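Local coordinates for putative lipoprotein (Bacteroides thetaiotaomicron, PDB 4Q1Z) that is of unknown function but, as a putative lipoprotein of the DUF4876 family, pairs an all-beta N-terminal domain with a larger C-terminal one, at residues I163-D168 with Y299-I304; L190-S195 with E361-Y366; F201-N204 with I209-P212. One frame throughout, in Å; residues are numbered along the deposited sequence.

Contact 1. Residues I163-D168 with Y299-I304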
ATOM      1  N   ILE A 163       2.038  22.460  17.676  1.00 59.07           N
ATOM      2  CA  ILE A 163       1.201  22.215  18.846  1.00 58.52           C
ATOM      3  C   ILE A 163      -0.205  22.061  18.302  1.00 60.35           C
ATOM      4  O   ILE A 163      -0.704  22.952  17.607  1.00 60.35           O
ATOM      5  CB  ILE A 163       1.314  23.277  19.979  1.00 63.05           C
ATOM      6  CG1 ILE A 163       2.781  23.432  20.465  1.00 63.90           C
ATOM      7  CG2 ILE A 163       0.396  22.902  21.162  1.00 64.01           C
ATOM      8  CD1 ILE A 163       3.083  24.745  21.173  1.00 67.11           C
ATOM      9  N   TRP A 164      -0.805  20.897  18.553  1.00 54.94           N
ATOM     10  CA  TRP A 164      -2.134  20.571  18.076  1.00 54.12           C
ATOM     11  C   TRP A 164      -3.154  20.695  19.220  1.00 60.78           C
ATOM     12  O   TRP A 164      -2.740  20.708  20.392  1.00 60.69           O
ATOM     13  CB  TRP A 164      -2.123  19.170  17.448  1.00 51.40           C
ATOM     14  CG  TRP A 164      -1.179  19.030  16.282  1.00 50.78           C
ATOM     15  CD1 TRP A 164      -0.127  18.169  16.182  1.00 52.86           C
ATOM     16  CD2 TRP A 164      -1.177  19.808  15.069  1.00 49.93           C
ATOM     17  NE1 TRP A 164       0.501  18.325  14.965  1.00 51.39           N
ATOM     18  CE2 TRP A 164      -0.118  19.326  14.265  1.00 52.90           C
ATOM     19  CE3 TRP A 164      -1.959  20.873  14.590  1.00 51.14           C
ATOM     20  CZ2 TRP A 164       0.145  19.835  12.989  1.00 51.56           C
ATOM     21  CZ3 TRP A 164      -1.676  21.399  13.336  1.00 51.98           C
ATOM     22  CH2 TRP A 164      -0.639  20.880  12.550  1.00 51.74           C
ATOM     23  N   PRO A 165      -4.479  20.865  18.939  1.00 58.77           N
ATOM     24  CA  PRO A 165      -5.438  21.024  20.054  1.00 59.82           C
ATOM     25  C   PRO A 165      -5.375  19.857  21.042  1.00 65.00           C
ATOM     26  O   PRO A 165      -5.173  18.699  20.645  1.00 63.55           O
ATOM     27  CB  PRO A 165      -6.800  21.116  19.353  1.00 61.43           C
ATOM     28  CG  PRO A 165      -6.496  21.537  17.970  1.00 64.59           C
ATOM     29  CD  PRO A 165      -5.171  20.914  17.632  1.00 59.09           C
ATOM     30  N   GLU A 166      -5.474  20.190  22.343  1.00 64.33           N
ATOM     31  CA  GLU A 166      -5.422  19.240  23.451  1.00 64.43           C
ATOM     32  C   GLU A 166      -6.539  18.195  23.300  1.00 67.84           C
ATOM     33  O   GLU A 166      -6.293  16.998  23.480  1.00 66.30           O
ATOM     34  CB  GLU A 166      -5.537  19.990  24.787  1.00 67.52           C
ATOM     35  N   ALA A 167      -7.738  18.653  22.878  1.00 64.83           N
ATOM     36  CA  ALA A 167      -8.946  17.848  22.657  1.00 65.15           C
ATOM     37  C   ALA A 167      -8.762  16.717  21.625  1.00 69.36           C
ATOM     38  O   ALA A 167      -9.496  15.721  21.673  1.00 69.97           O
ATOM     39  CB  ALA A 167     -10.084  18.748  22.215  1.00 66.17           C
ATOM     40  N   ASP A 168      -7.810  16.874  20.691  1.00 64.24           N
ATOM     41  CA  ASP A 168      -7.546  15.880  19.647  1.00 62.69           C
ATOM     42  C   ASP A 168      -6.887  14.616  20.181  1.00 67.79           C
ATOM     43  O   ASP A 168      -7.006  13.558  19.559  1.00 65.76           O
ATOM     44  CB  ASP A 168      -6.627  16.477  18.581  1.00 62.39           C
ATOM     45  CG  ASP A 168      -7.246  17.439  17.599  1.00 59.94           C
ATOM     46  OD1 ASP A 168      -8.419  17.848  17.812  1.00 60.62           O
ATOM     47  OD2 ASP A 168      -6.554  17.811  16.641  1.00 57.16           O
ATOM     48  N   TYR A 299      -5.001  22.741   8.629  1.00 47.62           N
ATOM     49  CA  TYR A 299      -4.621  21.369   8.317  1.00 45.28           C
ATOM     50  C   TYR A 299      -5.788  20.462   8.549  1.00 49.02           C
ATOM     51  O   TYR A 299      -6.671  20.787   9.352  1.00 50.72           O
ATOM     52  CB  TYR A 299      -3.398  20.971   9.146  1.00 45.29           C
ATOM     53  CG  TYR A 299      -2.210  21.862   8.829  1.00 45.40           C
ATOM     54  CD1 TYR A 299      -1.644  21.876   7.550  1.00 45.66           C
ATOM     55  CD2 TYR A 299      -1.721  22.765   9.767  1.00 45.82           C
ATOM     56  CE1 TYR A 299      -0.598  22.731   7.236  1.00 42.62           C
ATOM     57  CE2 TYR A 299      -0.650  23.602   9.469  1.00 45.96           C
ATOM     58  CZ  TYR A 299      -0.083  23.566   8.206  1.00 49.51           C
ATOM     59  OH  TYR A 299       0.981  24.364   7.900  1.00 53.12           O
ATOM     60  N   ALA A 300      -5.871  19.383   7.777  1.00 45.12           N
ATOM     61  CA  ALA A 300      -7.018  18.464   7.906  1.00 45.08           C
ATOM     62  C   ALA A 300      -6.712  17.417   8.921  1.00 48.03           C
ATOM     63  O   ALA A 300      -5.618  16.856   8.913  1.00 46.35           O
ATOM     64  CB  ALA A 300      -7.344  17.819   6.565  1.00 45.34           C
ATOM     65  N   LYS A 301      -7.662  17.173   9.824  1.00 47.27           N
ATOM     66  CA  LYS A 301      -7.526  16.166  10.876  1.00 46.44           C
ATOM     67  C   LYS A 301      -7.866  14.821  10.288  1.00 48.39           C
ATOM     68  O   LYS A 301      -9.025  14.543  10.000  1.00 48.36           O
ATOM     69  CB  LYS A 301      -8.389  16.497  12.107  1.00 48.00           C
ATOM     70  CG  LYS A 301      -7.831  17.643  12.933  1.00 39.01           C
ATOM     71  CD  LYS A 301      -8.708  17.848  14.147  1.00 46.97           C
ATOM     72  CE  LYS A 301      -8.680  19.287  14.621  1.00 52.34           C
ATOM     73  NZ  LYS A 301      -9.563  19.515  15.793  1.00 48.12           N
ATOM     74  N   ILE A 302      -6.831  14.016  10.042  1.00 44.31           N
ATOM     75  CA  ILE A 302      -6.980  12.684   9.463  1.00 43.48           C
ATOM     76  C   ILE A 302      -7.033  11.651  10.600  1.00 50.10           C
ATOM     77  O   ILE A 302      -6.010  11.440  11.258  1.00 49.54           O
ATOM     78  CB  ILE A 302      -5.843  12.398   8.444  1.00 44.47           C
ATOM     79  CG1 ILE A 302      -5.918  13.387   7.236  1.00 43.73           C
ATOM     80  CG2 ILE A 302      -5.830  10.918   7.988  1.00 42.38           C
ATOM     81  CD1 ILE A 302      -4.626  13.590   6.525  1.00 43.11           C
ATOM     82  N   PRO A 303      -8.193  10.985  10.851  1.00 47.40           N
ATOM     83  CA  PRO A 303      -8.232   9.950  11.897  1.00 47.49           C
ATOM     84  C   PRO A 303      -7.263   8.806  11.590  1.00 52.01           C
ATOM     85  O   PRO A 303      -7.320   8.176  10.520  1.00 51.16           O
ATOM     86  CB  PRO A 303      -9.702   9.492  11.874  1.00 49.38           C
ATOM     87  CG  PRO A 303     -10.441  10.688  11.326  1.00 53.64           C
ATOM     88  CD  PRO A 303      -9.516  11.121  10.220  1.00 48.87           C
ATOM     89  N   ILE A 304      -6.348   8.568  12.533  1.00 49.25           N
ATOM     90  CA  ILE A 304      -5.340   7.501  12.501  1.00 49.28           C
ATOM     91  C   ILE A 304      -6.017   6.114  12.240  1.00 54.80           C
ATOM     92  O   ILE A 304      -5.457   5.275  11.534  1.00 54.86           O
ATOM     93  CB  ILE A 304      -4.542   7.544  13.844  1.00 52.16           C
ATOM     94  CG1 ILE A 304      -3.409   8.590  13.766  1.00 52.08           C
ATOM     95  CG2 ILE A 304      -4.023   6.180  14.288  1.00 50.91           C
ATOM     96  CD1 ILE A 304      -2.879   9.065  15.160  1.00 60.51           C
TER

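Contact 2. Residues L190-S195 with E361-Y366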
ATOM      1  N   LEU A 190      -9.110  -2.936  -8.028  1.00 54.99           N
ATOM      2  CA  LEU A 190      -7.746  -3.399  -8.103  1.00 53.96           C
ATOM      3  C   LEU A 190      -7.767  -4.869  -7.679  1.00 58.80           C
ATOM      4  O   LEU A 190      -8.291  -5.206  -6.619  1.00 58.18           O
ATOM      5  CB  LEU A 190      -6.855  -2.512  -7.215  1.00 52.61           C
ATOM      6  CG  LEU A 190      -5.470  -2.099  -7.744  1.00 55.37           C
ATOM      7  CD1 LEU A 190      -5.565  -1.231  -8.971  1.00 54.35           C
ATOM      8  CD2 LEU A 190      -4.709  -1.354  -6.683  1.00 55.01           C
ATOM      9  N   ALA A 191      -7.330  -5.753  -8.570  1.00 56.53           N
ATOM     10  CA  ALA A 191      -7.277  -7.192  -8.305  1.00 56.17           C
ATOM     11  C   ALA A 191      -5.996  -7.535  -7.540  1.00 59.04           C
ATOM     12  O   ALA A 191      -5.023  -6.782  -7.632  1.00 56.93           O
ATOM     13  CB  ALA A 191      -7.316  -7.959  -9.620  1.00 57.82           C
ATOM     14  N   PRO A 192      -5.936  -8.659  -6.794  1.00 56.53           N
ATOM     15  CA  PRO A 192      -4.661  -9.029  -6.139  1.00 55.46           C
ATOM     16  C   PRO A 192      -3.500  -9.095  -7.157  1.00 58.49           C
ATOM     17  O   PRO A 192      -3.592  -9.817  -8.155  1.00 59.19           O
ATOM     18  CB  PRO A 192      -4.962 -10.424  -5.550  1.00 57.46           C
ATOM     19  CG  PRO A 192      -6.424 -10.479  -5.409  1.00 61.88           C
ATOM     20  CD  PRO A 192      -6.987  -9.670  -6.538  1.00 58.08           C
ATOM     21  N   GLY A 193      -2.439  -8.336  -6.912  1.00 53.72           N
ATOM     22  CA  GLY A 193      -1.276  -8.294  -7.795  1.00 54.03           C
ATOM     23  C   GLY A 193      -1.230  -7.116  -8.756  1.00 58.02           C
ATOM     24  O   GLY A 193      -0.272  -6.967  -9.531  1.00 56.66           O
ATOM     25  N   GLU A 194      -2.297  -6.284  -8.723  1.00 54.81           N
ATOM     26  CA  GLU A 194      -2.442  -5.091  -9.536  1.00 53.93           C
ATOM     27  C   GLU A 194      -1.998  -3.866  -8.766  1.00 58.19           C
ATOM     28  O   GLU A 194      -2.204  -3.770  -7.554  1.00 56.92           O
ATOM     29  CB  GLU A 194      -3.884  -4.906 -10.008  1.00 55.35           C
ATOM     30  CG  GLU A 194      -4.276  -5.754 -11.211  1.00 63.07           C
ATOM     31  CD  GLU A 194      -5.640  -5.468 -11.818  1.00 78.09           C
ATOM     32  OE1 GLU A 194      -6.446  -4.748 -11.181  1.00 62.90           O
ATOM     33  OE2 GLU A 194      -5.905  -5.967 -12.937  1.00 78.22           O
ATOM     34  N   SER A 195      -1.371  -2.935  -9.483  1.00 55.42           N
ATOM     35  CA  SER A 195      -0.913  -1.651  -8.959  1.00 53.14           C
ATOM     36  C   SER A 195      -1.717  -0.496  -9.554  1.00 54.48           C
ATOM     37  O   SER A 195      -2.200  -0.584 -10.681  1.00 52.08           O
ATOM     38  CB  SER A 195       0.567  -1.422  -9.282  1.00 54.85           C
ATOM     39  OG  SER A 195       1.480  -2.055  -8.405  1.00 62.42           O
ATOM     40  N   GLU A 361      -0.118 -18.242  -3.736  1.00 66.33           N
ATOM     41  CA  GLU A 361      -0.370 -19.334  -4.696  1.00 68.01           C
ATOM     42  C   GLU A 361      -1.745 -19.240  -5.389  1.00 72.38           C
ATOM     43  O   GLU A 361      -1.888 -19.706  -6.529  1.00 73.39           O
ATOM     44  CB  GLU A 361      -0.225 -20.721  -4.020  1.00 70.08           C
ATOM     45  CG  GLU A 361       1.089 -20.949  -3.277  1.00 82.62           C
ATOM     46  CD  GLU A 361       2.337 -21.276  -4.082  1.00113.54           C
ATOM     47  OE1 GLU A 361       2.728 -20.469  -4.957  1.00107.74           O
ATOM     48  OE2 GLU A 361       2.979 -22.305  -3.767  1.00116.24           O
ATOM     49  N   GLU A 362      -2.739 -18.639  -4.708  1.00 65.96           N
ATOM     50  CA  GLU A 362      -4.095 -18.500  -5.220  1.00 65.33           C
ATOM     51  C   GLU A 362      -4.124 -17.607  -6.457  1.00 69.95           C
ATOM     52  O   GLU A 362      -4.931 -17.825  -7.368  1.00 70.58           O
ATOM     53  CB  GLU A 362      -4.999 -17.924  -4.126  1.00 65.57           C
ATOM     54  CG  GLU A 362      -5.541 -18.954  -3.136  1.00 72.52           C
ATOM     55  CD  GLU A 362      -4.594 -19.610  -2.142  1.00 85.51           C
ATOM     56  OE1 GLU A 362      -3.577 -18.985  -1.761  1.00 78.04           O
ATOM     57  OE2 GLU A 362      -4.893 -20.754  -1.728  1.00 82.66           O
ATOM     58  N   THR A 363      -3.212 -16.617  -6.497  1.00 65.36           N
ATOM     59  CA  THR A 363      -3.108 -15.623  -7.571  1.00 63.84           C
ATOM     60  C   THR A 363      -1.730 -15.605  -8.253  1.00 66.60           C
ATOM     61  O   THR A 363      -1.576 -14.943  -9.278  1.00 66.61           O
ATOM     62  CB  THR A 363      -3.427 -14.244  -7.000  1.00 61.98           C
ATOM     63  OG1 THR A 363      -2.597 -14.010  -5.852  1.00 62.70           O
ATOM     64  CG2 THR A 363      -4.907 -14.095  -6.638  1.00 53.46           C
ATOM     65  N   GLY A 364      -0.762 -16.334  -7.692  1.00 62.23           N
ATOM     66  CA  GLY A 364       0.611 -16.384  -8.186  1.00 62.64           C
ATOM     67  C   GLY A 364       1.264 -15.015  -8.160  1.00 65.95           C
ATOM     68  O   GLY A 364       1.878 -14.599  -9.150  1.00 65.97           O
ATOM     69  N   THR A 365       1.083 -14.284  -7.029  1.00 60.88           N
ATOM     70  CA  THR A 365       1.551 -12.902  -6.860  1.00 58.59           C
ATOM     71  C   THR A 365       2.407 -12.685  -5.607  1.00 62.23           C
ATOM     72  O   THR A 365       2.347 -13.438  -4.631  1.00 62.57           O
ATOM     73  CB  THR A 365       0.357 -11.930  -6.840  1.00 56.39           C
ATOM     74  OG1 THR A 365      -0.572 -12.344  -5.834  1.00 51.46           O
ATOM     75  CG2 THR A 365      -0.346 -11.829  -8.201  1.00 53.56           C
ATOM     76  N   TYR A 366       3.192 -11.609  -5.650  1.00 57.70           N
ATOM     77  CA  TYR A 366       4.059 -11.192  -4.574  1.00 56.13           C
ATOM     78  C   TYR A 366       3.289 -10.558  -3.436  1.00 59.92           C
ATOM     79  O   TYR A 366       2.230  -9.967  -3.637  1.00 59.06           O
ATOM     80  CB  TYR A 366       5.098 -10.206  -5.096  1.00 56.49           C
ATOM     81  CG  TYR A 366       6.133 -10.838  -5.996  1.00 60.16           C
ATOM     82  CD1 TYR A 366       6.969 -11.847  -5.530  1.00 63.08           C
ATOM     83  CD2 TYR A 366       6.287 -10.421  -7.310  1.00 62.09           C
ATOM     84  CE1 TYR A 366       7.934 -12.423  -6.346  1.00 64.95           C
ATOM     85  CE2 TYR A 366       7.250 -10.988  -8.137  1.00 64.76           C
ATOM     86  CZ  TYR A 366       8.069 -11.995  -7.651  1.00 73.77           C
ATOM     87  OH  TYR A 366       9.038 -12.556  -8.448  1.00 78.58           O
TER

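Contact 3. Residues F201-N204 with I209-P212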
ATOM      1  N   PHE A 201       2.496  14.627 -12.607  1.00 47.67           N
ATOM      2  CA  PHE A 201       2.322  14.984 -14.010  1.00 48.05           C
ATOM      3  C   PHE A 201       2.515  13.717 -14.818  1.00 53.39           C
ATOM      4  O   PHE A 201       3.647  13.282 -15.010  1.00 54.19           O
ATOM      5  CB  PHE A 201       3.344  16.092 -14.368  1.00 49.91           C
ATOM      6  CG  PHE A 201       3.482  16.517 -15.816  1.00 52.15           C
ATOM      7  CD1 PHE A 201       2.362  16.839 -16.571  1.00 54.85           C
ATOM      8  CD2 PHE A 201       4.738  16.694 -16.387  1.00 54.72           C
ATOM      9  CE1 PHE A 201       2.497  17.244 -17.900  1.00 57.81           C
ATOM     10  CE2 PHE A 201       4.872  17.111 -17.706  1.00 58.81           C
ATOM     11  CZ  PHE A 201       3.753  17.408 -18.448  1.00 58.04           C
ATOM     12  N   ALA A 202       1.419  13.057 -15.204  1.00 51.16           N
ATOM     13  CA  ALA A 202       1.525  11.758 -15.889  1.00 51.15           C
ATOM     14  C   ALA A 202       1.916  11.907 -17.375  1.00 55.22           C
ATOM     15  O   ALA A 202       1.107  11.636 -18.259  1.00 55.75           O
ATOM     16  CB  ALA A 202       0.233  10.969 -15.736  1.00 51.09           C
ATOM     17  N   ALA A 203       3.188  12.278 -17.635  1.00 50.80           N
ATOM     18  CA  ALA A 203       3.703  12.451 -18.992  1.00 52.45           C
ATOM     19  C   ALA A 203       5.040  11.736 -19.223  1.00 58.22           C
ATOM     20  O   ALA A 203       5.684  11.279 -18.272  1.00 57.43           O
ATOM     21  CB  ALA A 203       3.864  13.936 -19.301  1.00 53.25           C
ATOM     22  N   ASN A 204       5.477  11.675 -20.496  1.00 56.60           N
ATOM     23  CA  ASN A 204       6.780  11.114 -20.818  1.00 57.00           C
ATOM     24  C   ASN A 204       7.870  12.119 -20.445  1.00 61.96           C
ATOM     25  O   ASN A 204       8.239  12.982 -21.242  1.00 63.54           O
ATOM     26  CB  ASN A 204       6.897  10.695 -22.273  1.00 54.20           C
ATOM     27  CG  ASN A 204       8.180   9.944 -22.515  1.00 64.54           C
ATOM     28  OD1 ASN A 204       8.957   9.671 -21.575  1.00 53.74           O
ATOM     29  ND2 ASN A 204       8.423   9.586 -23.769  1.00 52.09           N
ATOM     30  N   ILE A 209      11.907  17.999 -24.148  1.00 63.79           N
ATOM     31  CA  ILE A 209      11.245  19.168 -23.550  1.00 61.55           C
ATOM     32  C   ILE A 209      11.179  19.090 -22.022  1.00 63.72           C
ATOM     33  O   ILE A 209      10.974  20.126 -21.392  1.00 63.18           O
ATOM     34  CB  ILE A 209       9.819  19.383 -24.110  1.00 64.07           C
ATOM     35  CG1 ILE A 209       8.953  18.105 -24.000  1.00 62.82           C
ATOM     36  CG2 ILE A 209       9.863  19.951 -25.536  1.00 67.04           C
ATOM     37  CD1 ILE A 209       7.503  18.303 -24.349  1.00 65.76           C
ATOM     38  N   TYR A 210      11.312  17.880 -21.434  1.00 58.38           N
ATOM     39  CA  TYR A 210      11.190  17.684 -19.996  1.00 56.16           C
ATOM     40  C   TYR A 210      12.552  17.363 -19.345  1.00 60.60           C
ATOM     41  O   TYR A 210      13.248  18.293 -18.931  1.00 59.78           O
ATOM     42  CB  TYR A 210      10.116  16.613 -19.695  1.00 56.00           C
ATOM     43  CG  TYR A 210       8.737  17.012 -20.184  1.00 56.94           C
ATOM     44  CD1 TYR A 210       8.280  18.322 -20.052  1.00 58.10           C
ATOM     45  CD2 TYR A 210       7.900  16.090 -20.806  1.00 57.77           C
ATOM     46  CE1 TYR A 210       7.028  18.705 -20.528  1.00 58.59           C
ATOM     47  CE2 TYR A 210       6.631  16.459 -21.263  1.00 58.57           C
ATOM     48  CZ  TYR A 210       6.195  17.766 -21.106  1.00 64.39           C
ATOM     49  OH  TYR A 210       4.952  18.163 -21.528  1.00 64.53           O
ATOM     50  N   ASN A 211      12.924  16.077 -19.237  1.00 57.74           N
ATOM     51  CA  ASN A 211      14.206  15.652 -18.678  1.00 57.11           C
ATOM     52  C   ASN A 211      14.609  14.304 -19.260  1.00 60.45           C
ATOM     53  O   ASN A 211      14.289  13.288 -18.658  1.00 59.63           O
ATOM     54  CB  ASN A 211      14.173  15.585 -17.133  1.00 52.66           C
ATOM     55  CG  ASN A 211      15.501  15.189 -16.528  1.00 68.62           C
ATOM     56  OD1 ASN A 211      16.505  14.978 -17.215  1.00 65.29           O
ATOM     57  ND2 ASN A 211      15.532  15.037 -15.233  1.00 61.24           N
ATOM     58  N   PRO A 212      15.384  14.239 -20.361  1.00 58.82           N
ATOM     59  CA  PRO A 212      15.796  12.915 -20.895  1.00 59.05           C
ATOM     60  C   PRO A 212      16.504  11.985 -19.874  1.00 63.27           C
ATOM     61  O   PRO A 212      16.530  10.772 -20.090  1.00 61.83           O
ATOM     62  CB  PRO A 212      16.726  13.287 -22.044  1.00 61.78           C
ATOM     63  CG  PRO A 212      16.264  14.618 -22.476  1.00 65.68           C
ATOM     64  CD  PRO A 212      15.878  15.333 -21.226  1.00 60.25           C
TER

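Contact 1. Residues I163-D168 with Y299-I304
Lys-301 reaches from its strand to Asp-168 and illustrates how a long side chain can lie along a carboxylate before its charged end engages it. Thr-287, Tyr-172 and Tyr-174 line this side chain. From CB, with CG set anti to the carbonyl carbon (chi1 -74°) and the chain extended beyond it, the methylenes run beside the acid: CG is 3.9 Å from Asp-168 OD2, CD closes to 3.3 Å from the same oxygen, and CE keeps that distance. Still extended, the chain brings NZ to the other oxygen, forming a salt bridge of 2.9 Å to Asp-168 OD1 on its syn lone pair. The ammonium also bonds to the carbonyl of Asn-284, while Asp-168 OD2 is held by the hydroxyl of Tyr-174, so both carboxylate oxygens are gripped. A methionine in its place would probably leave Asp-168 OD1 without its charged mate and the carbonyl of Asn-284 without this donor. Strand 299-303 is the middle one of a small antiparallel sheet, between 172-175 and 286-287, and the loop 163-168, ending in a 3-10 turn, folds over it. Two residues back along the strand, Tyr-299 meets Trp-164: the CH2 corner of the indole stands 3.5 Å from Tyr-299 CD2, which lies in the indole plane at its edge. The ring planes are nearly perpendicular, at 86°, and Trp-164 is also stacked on Tyr-174.

Contact 2. Residues L190-S195 with E361-Y366
A type II beta turn from Ala-191 to Glu-194 presents its two central residues, Pro-192 and Gly-193, to Thr-363 and Thr-365 of a short hairpin, a case of two tight turns meeting through methyl groups rather than polar bonds. On the proline, CB lies 3.8 Å from Thr-363 CG2 and CG is slightly farther from the same methyl, the two side chains crossing at about a right angle. Thr-365 directs its own methyl at the turn backbone: its CG2 is 3.7 Å from Gly-193 CA and 3.8 Å from Pro-192 O. Glycine suits this position on two counts. A side-chain carbon on Gly-193 would come within 2.4 Å of Thr-365 CG2, a clash, and at this positive phi it would also be jammed against the carbonyl oxygen of Pro-192.

The hairpin pairs strands 359-360 and 365-366, with Gly-364 and Thr-365 both facing Arg-360 in a G1 beta bulge. At its loop, Glu-362 bonds to Ser-67 and the backbone N of Glu-361 to Tyr-79, so the hairpin reaches the seven-stranded N-terminal sheet, whereas the turn precedes strand 195-199 of the large mixed sheet.

Each partner is braced from within. In Thr-365, chi1 of 55° sets OG1 between the backbone N and the carbonyl carbon, where it lies 2.6 Å from Thr-363 OG1 in a hydrogen bond whose donor may be either; the methyls are thereby turned outward to the other segment. In the turn, Glu-194 N donates to Ala-191 O. The Glu-194 side chain folds back so that its OE1 accepts from Ala-191 N at 2.9 Å along an almost straight N-H (179°), approached from 52° out of the carboxylate plane.

Contact 3. Residues F201-N204 with I209-P212
Tyr-210 meets Phe-201 with one face of its ring, and the residue before it, Ile-209, rests its CG1 3.7 Å above the centre of the other. Tyr-210 carries nearly all of the meeting, a worked case of one aromatic side chain using both faces and an edge. With CG anti to the carbonyl carbon (chi1 -62°), the ring stretches toward 201-204 and offers Phe-201 the face that Ile-209 does not cover. Phe-201 enters edge first, in a T-shaped pair with centroids 5.2 Å apart and planes at 87°. The leading corner is Phe-201 CZ, 3.6 Å from Tyr-210 CZ and 3.4 Å from Tyr-210 OH, while the neighbouring CE2 sits over the rim of the tyrosine face.

Both segments belong to the long loop between strands 195-199 and 223-224 of the large mixed sheet, and an inverse gamma turn centred on Ala-202, closed by Ala-203 N to Phe-201 O at 2.8 Å, bends the first of them. That bend lets Ala-203 lay its CB over one face of the Phe-201 ring, 3.6 Å above the plane, and bring the same methyl 4.2 Å from Tyr-210 CE2. The carbonyl O of Asn-204 takes the tyrosine edge instead, lying in the ring plane 3.2 Å from Tyr-210 CD2. Further on, the carbonyl of Tyr-210 receives Lys-122 NZ. Asn-211 then bonds through its backbone to His-205, and its OD1 accepts from Gln-213 N, closing an Asx turn that spans Pro-212.

Overall arrangement
All three contacts belong to the part of the chain that follows the N-terminal seven-stranded sheet, and none touches another. Along the sequence, contact 1 opens first and contact 2 second; contact 3 begins and ends next, before contact 1 and then contact 2 close, so contacts 1 and 2 interleave. Their centres lie about 36 Å apart, on opposite sides of the chain's centre; contact 3 is about 37 Å from contact 1 and 30 Å from contact 2, centre to centre. Strand 195-199 of the eleven-stranded sheet leads from segment 190-195 of contact 2 to segment 201-204 of contact 3. They thus sample a loop on a small sheet, a turn against a hairpin, and a single long loop.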